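PDB 2POD: mandelate racemase / muconate lactonizing enzyme from Burkholderia pseudomallei, which is of unknown function but, as a member of the enolase superfamily that carries a metal ion, may act as a lyase. Local coordinates for residues L336-P341 with H371-D376. Numbering follows the deposited sequence.
Sequences LSLNAP and HITVPD
Leu338, in the last turn of helix 327-339, pushes its forked end against Thr373 and Val374, and it is the one residue of 336-341 to touch the other segment. Its CD2 methyl does most of the work, lying across both branches of Val374 at 4.0 Å from CG1 and 4.0 Å from CG2. With the valine's CG1 anti to the carbonyl carbon (chi1 -68°) and CG2 between the backbone N and that carbon, both methyls meet CD2, the two side chains meeting at a slant. Beside them Thr373 brings its hydroxyl oxygen alongside: OG1 stands 4.0 Å from Leu338 CD2, a van der Waals approach; the polar partner of OG1 is the backbone carbonyl of Asp115. Leu338 CD1 turns to the strand backbone and lies more loosely, 4.3 Å from Ile372 O. The close packing is thus confined to one buried leucine tip. Thr373 and Val374 keep some exposure, and beyond Val374 the chain runs on to Asp376 at the surface. No hydrogen bond joins the two segments, and the CA atoms of Leu338 and Thr373, the nearest pair, are 7.6 Å apart. Both pieces belong to the barrel domain of the enolase fold and meet around the start of strand 117-122 and the residues leading into it: Arg114 takes the carbonyls of Ser337 and Ala340 where the helix ends, and Ile372 pairs through its backbone with Ile117. Strand 371-373, antiparallel to both 366-368 and 117-122, so lies beside the end of helix 327-339, with the side chains of Leu338 and Ile372 both resting on Ile117.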
loop_
_atom_site.group_PDB
_atom_site.type_symbol
_atom_site.label_atom_id
_atom_site.label_comp_id
_atom_site.label_asym_id
_atom_site.label_seq_id
_atom_site.Cartn_x
_atom_site.Cartn_y
_atom_site.Cartn_z
ATOM N N LEU B 336 4.695 36.254 -9.364
ATOM C CA LEU B 336 4.115 34.910 -9.186
ATOM C C LEU B 336 3.023 34.888 -8.114
ATOM O O LEU B 336 1.962 34.290 -8.303
ATOM C CB LEU B 336 5.207 33.856 -8.888
ATOM C CG LEU B 336 4.765 32.441 -8.460
ATOM C CD1 LEU B 336 4.145 31.683 -9.628
ATOM C CD2 LEU B 336 5.901 31.629 -7.830
ATOM N N SER B 337 3.282 35.571 -7.006
ATOM C CA SER B 337 2.354 35.644 -5.892
ATOM C C SER B 337 1.078 36.407 -6.212
ATOM O O SER B 337 0.053 36.220 -5.544
ATOM C CB SER B 337 3.036 36.290 -4.696
ATOM O OG SER B 337 4.018 35.425 -4.177
ATOM N N LEU B 338 1.149 37.276 -7.218
ATOM C CA LEU B 338 -0.017 38.020 -7.683
ATOM C C LEU B 338 -0.827 37.174 -8.657
ATOM O O LEU B 338 -2.048 37.227 -8.666
ATOM C CB LEU B 338 0.417 39.340 -8.335
ATOM C CG LEU B 338 0.297 40.645 -7.530
ATOM C CD1 LEU B 338 0.927 40.581 -6.153
ATOM C CD2 LEU B 338 0.854 41.826 -8.316
ATOM N N ASN B 339 -0.135 36.375 -9.460
ATOM C CA ASN B 339 -0.802 35.516 -10.425
ATOM C C ASN B 339 -1.481 34.295 -9.815
ATOM O O ASN B 339 -2.629 34.008 -10.139
ATOM C CB ASN B 339 0.143 35.065 -11.529
ATOM C CG ASN B 339 -0.406 33.878 -12.294
ATOM O OD1 ASN B 339 -1.337 34.019 -13.091
ATOM N ND2 ASN B 339 0.140 32.693 -12.026
ATOM N N ALA B 340 -0.759 33.566 -8.964
ATOM C CA ALA B 340 -1.199 32.238 -8.515
ATOM C C ALA B 340 -2.432 32.327 -7.613
ATOM O O ALA B 340 -2.398 33.002 -6.586
ATOM C CB ALA B 340 -0.066 31.503 -7.812
ATOM N N PRO B 341 -3.532 31.653 -8.006
ATOM C CA PRO B 341 -4.736 31.575 -7.173
ATOM C C PRO B 341 -4.474 30.952 -5.795
ATOM O O PRO B 341 -5.168 31.276 -4.822
ATOM C CB PRO B 341 -5.673 30.679 -7.989
ATOM C CG PRO B 341 -5.163 30.741 -9.380
ATOM C CD PRO B 341 -3.686 30.906 -9.267
ATOM N N HIS B 371 1.526 44.202 3.407
ATOM C CA HIS B 371 1.137 43.714 2.087
ATOM C C HIS B 371 2.090 44.263 1.029
ATOM O O HIS B 371 2.575 45.384 1.153
ATOM C CB HIS B 371 -0.303 44.131 1.763
ATOM C CG HIS B 371 -1.349 43.235 2.355
ATOM N ND1 HIS B 371 -2.154 42.422 1.585
ATOM C CD2 HIS B 371 -1.733 43.034 3.639
ATOM C CE1 HIS B 371 -2.982 41.753 2.370
ATOM N NE2 HIS B 371 -2.745 42.105 3.621
ATOM N N ILE B 372 2.339 43.473 -0.012
ATOM C CA ILE B 372 3.381 43.752 -1.001
ATOM C C ILE B 372 2.802 43.639 -2.423
ATOM O O ILE B 372 1.889 42.843 -2.669
ATOM C CB ILE B 372 4.656 42.850 -0.770
ATOM C CG1 ILE B 372 5.831 43.264 -1.664
ATOM C CG2 ILE B 372 4.343 41.356 -0.919
ATOM C CD1 ILE B 372 7.133 42.520 -1.383
ATOM N N THR B 373 3.307 44.463 -3.339
ATOM C CA THR B 373 2.874 44.455 -4.739
ATOM C C THR B 373 4.057 44.730 -5.668
ATOM O O THR B 373 5.146 45.010 -5.197
ATOM C CB THR B 373 1.721 45.461 -4.987
ATOM O OG1 THR B 373 1.209 45.295 -6.318
ATOM C CG2 THR B 373 2.187 46.908 -4.787
ATOM N N VAL B 374 3.849 44.632 -6.980
ATOM C CA VAL B 374 4.937 44.820 -7.953
ATOM C C VAL B 374 5.212 46.308 -8.232
ATOM O O VAL B 374 4.322 47.142 -8.047
ATOM C CB VAL B 374 4.661 44.068 -9.296
ATOM C CG1 VAL B 374 4.705 42.566 -9.091
ATOM C CG2 VAL B 374 3.336 44.487 -9.912
ATOM N N PRO B 375 6.442 46.644 -8.682
ATOM C CA PRO B 375 6.629 47.888 -9.443
ATOM C C PRO B 375 5.872 47.870 -10.772
ATOM O O PRO B 375 5.786 46.822 -11.418
ATOM C CB PRO B 375 8.138 47.917 -9.707
ATOM C CG PRO B 375 8.576 46.492 -9.588
ATOM C CD PRO B 375 7.715 45.920 -8.506
ATOM N N ASP B 376 5.333 49.027 -11.159
ATOM C CA ASP B 376 4.619 49.187 -12.428
ATOM C C ASP B 376 5.517 48.979 -13.645
ATOM O O ASP B 376 6.701 49.317 -13.630
ATOM C CB ASP B 376 3.966 50.575 -12.508
ATOM C CG ASP B 376 2.501 50.558 -12.101
ATOM O OD1 ASP B 376 1.637 50.679 -12.997
ATOM O OD2 ASP B 376 2.212 50.430 -10.888
#